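Local coordinates for adherence and virulence protein A (Streptococcus pneumoniae, PDB 6PON) that probably helps pneumococci adhere to host tissue by binding fibronectin, as the N-terminal part of a virulence factor of the NFACT family, at residues S2-E14 and S90-I102. Residues are numbered along the deposited sequence; the frame is centred on the assembly and turned at random.
Sequences SFDGFFLHHIVEE and SIEQVENDRIVEI
The Gln93 amide plane is turned 60° from the His9 ring, the two side chains crossing at about a right angle. Gln93 OE1 lies against the backbone side of His9, 3.0 Å from His9 CA. A water sits at the ring edge, in plane, 2.6 Å from His9 ND1, and also lies close to Gln93 OE1 and Asn96 OD1. Phe174 stacks on the His9 ring. With CG anti to the backbone N (chi1 180°) and the chain extended beyond it, Gln93 reaches the first helical turn. There NE2 donates to Gly5 O at 3.1 Å, tilted from the carbonyl plane. The same nitrogen gives a straighter bond, 172° at the hydrogen, to Asp97 O at 3.0 Å. One amide thus ties the helix start to the type II' hairpin turn. Gly5 CA packs against Asn96 O at 3.2 Å in a CA-H...O contact, while Asn96 ND2 bonds to Gln200 O. Further along the helix, Leu8 CD1 meets Val100 CG2 at 3.5 Å, and Val12 CG2 meets Ile91 CG2 at 3.7 Å. Helix segment 5-14 lies over the hairpin, antiparallel to strand segment 90-93; Ile59 of strand 58-61 also touches Leu8 and Val100, and the second subunit packs against Phe6 and Phe7.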
# COMPACT_ATOMS: atom_id res chain seq x y z
N SER B 2 3.80 3.36 24.22
CA SER B 2 2.67 2.78 24.93
C SER B 2 1.73 3.92 25.27
O SER B 2 0.70 4.09 24.62
N PHE B 3 2.08 4.73 26.27
CA PHE B 3 1.32 5.96 26.52
C PHE B 3 1.94 7.10 25.71
O PHE B 3 2.53 8.04 26.24
CB PHE B 3 1.27 6.31 28.00
CG PHE B 3 0.03 7.08 28.36
CD1 PHE B 3 -0.04 8.45 28.13
CD2 PHE B 3 -1.07 6.43 28.86
CE1 PHE B 3 -1.20 9.17 28.44
CE2 PHE B 3 -2.24 7.13 29.18
CZ PHE B 3 -2.30 8.51 28.98
N ASP B 4 1.76 7.00 24.39
CA ASP B 4 2.19 8.01 23.44
C ASP B 4 1.00 8.88 23.02
O ASP B 4 -0.13 8.70 23.50
CB ASP B 4 2.86 7.37 22.23
CG ASP B 4 2.01 6.26 21.58
OD1 ASP B 4 0.89 5.92 22.07
OD2 ASP B 4 2.50 5.71 20.57
N GLY B 5 1.26 9.84 22.13
CA GLY B 5 0.18 10.69 21.63
C GLY B 5 -0.92 9.89 20.97
O GLY B 5 -2.11 10.19 21.13
N PHE B 6 -0.55 8.85 20.22
CA PHE B 6 -1.52 7.99 19.56
C PHE B 6 -2.46 7.35 20.57
O PHE B 6 -3.69 7.39 20.40
CB PHE B 6 -0.78 6.93 18.74
CG PHE B 6 -1.68 5.94 18.04
CD1 PHE B 6 -2.53 6.36 17.02
CD2 PHE B 6 -1.64 4.60 18.37
CE1 PHE B 6 -3.35 5.45 16.37
CE2 PHE B 6 -2.45 3.69 17.71
CZ PHE B 6 -3.30 4.10 16.71
N PHE B 7 -1.91 6.75 21.63
CA PHE B 7 -2.74 6.21 22.70
C PHE B 7 -3.62 7.29 23.31
O PHE B 7 -4.82 7.09 23.54
CB PHE B 7 -1.87 5.57 23.78
CG PHE B 7 -2.65 4.80 24.81
CD1 PHE B 7 -3.09 5.42 25.98
CD2 PHE B 7 -2.93 3.45 24.62
CE1 PHE B 7 -3.80 4.72 26.93
CE2 PHE B 7 -3.64 2.74 25.57
CZ PHE B 7 -4.09 3.38 26.73
N LEU B 8 -3.02 8.45 23.59
CA LEU B 8 -3.75 9.52 24.25
C LEU B 8 -4.88 10.03 23.38
O LEU B 8 -5.93 10.42 23.90
CB LEU B 8 -2.78 10.64 24.60
CG LEU B 8 -3.26 11.90 25.33
CD1 LEU B 8 -3.92 11.49 26.62
CD2 LEU B 8 -2.08 12.86 25.58
N HIS B 9 -4.71 10.00 22.05
CA HIS B 9 -5.80 10.37 21.16
C HIS B 9 -7.02 9.51 21.43
O HIS B 9 -8.16 10.00 21.41
CB HIS B 9 -5.37 10.24 19.69
CG HIS B 9 -6.48 10.43 18.70
ND1 HIS B 9 -6.61 11.57 17.93
CD2 HIS B 9 -7.51 9.62 18.35
CE1 HIS B 9 -7.67 11.45 17.15
NE2 HIS B 9 -8.23 10.28 17.39
N HIS B 10 -6.81 8.22 21.70
CA HIS B 10 -7.94 7.33 21.95
C HIS B 10 -8.57 7.60 23.31
O HIS B 10 -9.79 7.77 23.41
CB HIS B 10 -7.52 5.87 21.81
CG HIS B 10 -7.34 5.44 20.38
ND1 HIS B 10 -8.29 4.71 19.71
CD2 HIS B 10 -6.35 5.68 19.50
CE1 HIS B 10 -7.88 4.49 18.47
NE2 HIS B 10 -6.71 5.08 18.32
N ILE B 11 -7.76 7.68 24.37
CA ILE B 11 -8.37 7.76 25.69
C ILE B 11 -9.01 9.12 25.94
O ILE B 11 -9.97 9.23 26.71
CB ILE B 11 -7.36 7.41 26.80
CG1 ILE B 11 -8.12 7.15 28.12
CG2 ILE B 11 -6.33 8.53 26.96
CD1 ILE B 11 -7.34 6.35 29.17
N VAL B 12 -8.51 10.17 25.29
CA VAL B 12 -9.07 11.49 25.57
C VAL B 12 -10.48 11.59 25.02
O VAL B 12 -11.30 12.35 25.54
CB VAL B 12 -8.15 12.61 25.03
CG1 VAL B 12 -8.26 12.69 23.54
CG2 VAL B 12 -8.52 13.94 25.66
N GLU B 13 -10.79 10.78 24.00
CA GLU B 13 -12.16 10.70 23.51
C GLU B 13 -13.09 10.06 24.55
O GLU B 13 -14.22 10.53 24.75
CB GLU B 13 -12.21 9.94 22.19
CG GLU B 13 -13.60 9.90 21.60
CD GLU B 13 -14.08 11.28 21.20
OE1 GLU B 13 -15.21 11.67 21.57
OE2 GLU B 13 -13.35 12.01 20.50
N GLU B 14 -12.62 9.00 25.22
CA GLU B 14 -13.38 8.39 26.32
C GLU B 14 -13.55 9.37 27.47
O GLU B 14 -14.63 9.45 28.08
CB GLU B 14 -12.68 7.13 26.85
CG GLU B 14 -12.48 5.97 25.88
CD GLU B 14 -11.78 4.77 26.54
OE1 GLU B 14 -11.31 4.90 27.71
OE2 GLU B 14 -11.71 3.69 25.91
N SER B 90 -14.43 21.34 28.81
CA SER B 90 -13.88 20.68 27.64
C SER B 90 -12.66 19.87 28.08
O SER B 90 -12.01 20.20 29.07
CB SER B 90 -13.46 21.70 26.58
OG SER B 90 -12.36 22.46 27.04
N ILE B 91 -12.37 18.79 27.33
CA ILE B 91 -11.19 17.98 27.57
C ILE B 91 -10.52 17.75 26.23
O ILE B 91 -11.11 17.11 25.34
CB ILE B 91 -11.51 16.64 28.26
CG1 ILE B 91 -12.14 16.87 29.63
CG2 ILE B 91 -10.25 15.79 28.41
CD1 ILE B 91 -12.66 15.60 30.25
N GLU B 92 -9.29 18.24 26.08
CA GLU B 92 -8.70 18.36 24.75
C GLU B 92 -7.24 17.92 24.78
O GLU B 92 -6.47 18.35 25.65
CB GLU B 92 -8.79 19.81 24.23
CG GLU B 92 -10.21 20.40 24.16
CD GLU B 92 -11.13 19.67 23.18
OE1 GLU B 92 -10.62 18.88 22.35
OE2 GLU B 92 -12.36 19.86 23.26
N GLN B 93 -6.88 17.08 23.82
CA GLN B 93 -5.48 16.83 23.52
C GLN B 93 -4.94 17.97 22.66
O GLN B 93 -5.62 18.47 21.76
CB GLN B 93 -5.33 15.50 22.79
CG GLN B 93 -3.92 15.12 22.41
CD GLN B 93 -3.87 13.80 21.68
OE1 GLN B 93 -4.90 13.28 21.22
NE2 GLN B 93 -2.68 13.22 21.58
N VAL B 94 -3.70 18.39 22.94
CA VAL B 94 -3.02 19.33 22.05
C VAL B 94 -2.46 18.54 20.88
O VAL B 94 -1.51 17.78 21.03
CB VAL B 94 -1.90 20.09 22.77
CG1 VAL B 94 -1.29 21.10 21.82
CG2 VAL B 94 -2.42 20.76 24.03
N GLU B 95 -3.05 18.72 19.70
CA GLU B 95 -2.54 18.11 18.47
C GLU B 95 -2.48 16.59 18.70
O GLU B 95 -3.48 16.01 19.16
CB GLU B 95 -1.22 18.77 18.10
CG GLU B 95 -1.36 20.08 17.34
CD GLU B 95 -2.29 19.98 16.12
OE1 GLU B 95 -3.33 20.69 16.10
OE2 GLU B 95 -2.00 19.19 15.18
N ASN B 96 -1.36 15.93 18.42
CA ASN B 96 -1.16 14.53 18.79
C ASN B 96 -0.00 14.40 19.77
O ASN B 96 0.63 13.35 19.85
CB ASN B 96 -0.91 13.65 17.57
CG ASN B 96 -1.23 12.18 17.84
OD1 ASN B 96 -2.31 11.85 18.32
ND2 ASN B 96 -0.28 11.29 17.52
N ASP B 97 0.28 15.47 20.51
CA ASP B 97 1.34 15.43 21.51
C ASP B 97 0.79 14.85 22.81
O ASP B 97 -0.41 14.61 22.95
CB ASP B 97 1.90 16.83 21.72
CG ASP B 97 3.33 16.83 22.25
OD1 ASP B 97 3.83 15.77 22.72
OD2 ASP B 97 3.95 17.91 22.22
N ARG B 98 1.68 14.60 23.76
CA ARG B 98 1.32 14.02 25.05
C ARG B 98 0.98 15.11 26.07
O ARG B 98 1.62 15.26 27.11
CB ARG B 98 2.43 13.11 25.56
CG ARG B 98 2.62 11.79 24.75
CD ARG B 98 4.02 11.20 24.96
NE ARG B 98 4.97 12.27 24.70
CZ ARG B 98 6.21 12.33 25.19
NH1 ARG B 98 6.67 11.37 25.99
NH2 ARG B 98 6.97 13.38 24.91
N ILE B 99 -0.06 15.88 25.75
CA ILE B 99 -0.53 16.99 26.58
C ILE B 99 -2.04 17.02 26.55
O ILE B 99 -2.65 17.01 25.47
CB ILE B 99 -0.00 18.36 26.08
CG1 ILE B 99 1.49 18.29 25.82
CG2 ILE B 99 -0.35 19.46 27.10
CD1 ILE B 99 2.07 19.58 25.42
N VAL B 100 -2.66 17.11 27.73
CA VAL B 100 -4.11 17.23 27.85
C VAL B 100 -4.46 18.48 28.61
O VAL B 100 -3.86 18.79 29.65
CB VAL B 100 -4.75 16.00 28.52
CG1 VAL B 100 -6.24 16.23 28.67
CG2 VAL B 100 -4.47 14.75 27.71
N GLU B 101 -5.47 19.19 28.11
CA GLU B 101 -5.98 20.41 28.72
C GLU B 101 -7.45 20.22 29.07
O GLU B 101 -8.25 19.79 28.22
CB GLU B 101 -5.78 21.61 27.80
CG GLU B 101 -4.31 21.93 27.58
CD GLU B 101 -4.09 23.17 26.74
OE1 GLU B 101 -5.04 23.62 26.08
OE2 GLU B 101 -2.96 23.69 26.75
N ILE B 102 -7.77 20.53 30.31
CA ILE B 102 -9.10 20.40 30.87
C ILE B 102 -9.53 21.79 31.29
O ILE B 102 -8.96 22.37 32.23
CB ILE B 102 -9.12 19.44 32.08
CG1 ILE B 102 -8.66 18.05 31.65
CG2 ILE B 102 -10.52 19.45 32.72
CD1 ILE B 102 -8.39 17.11 32.80
O HOH W 1 4.96 8.67 27.30
O HOH W 2 -4.53 13.18 18.13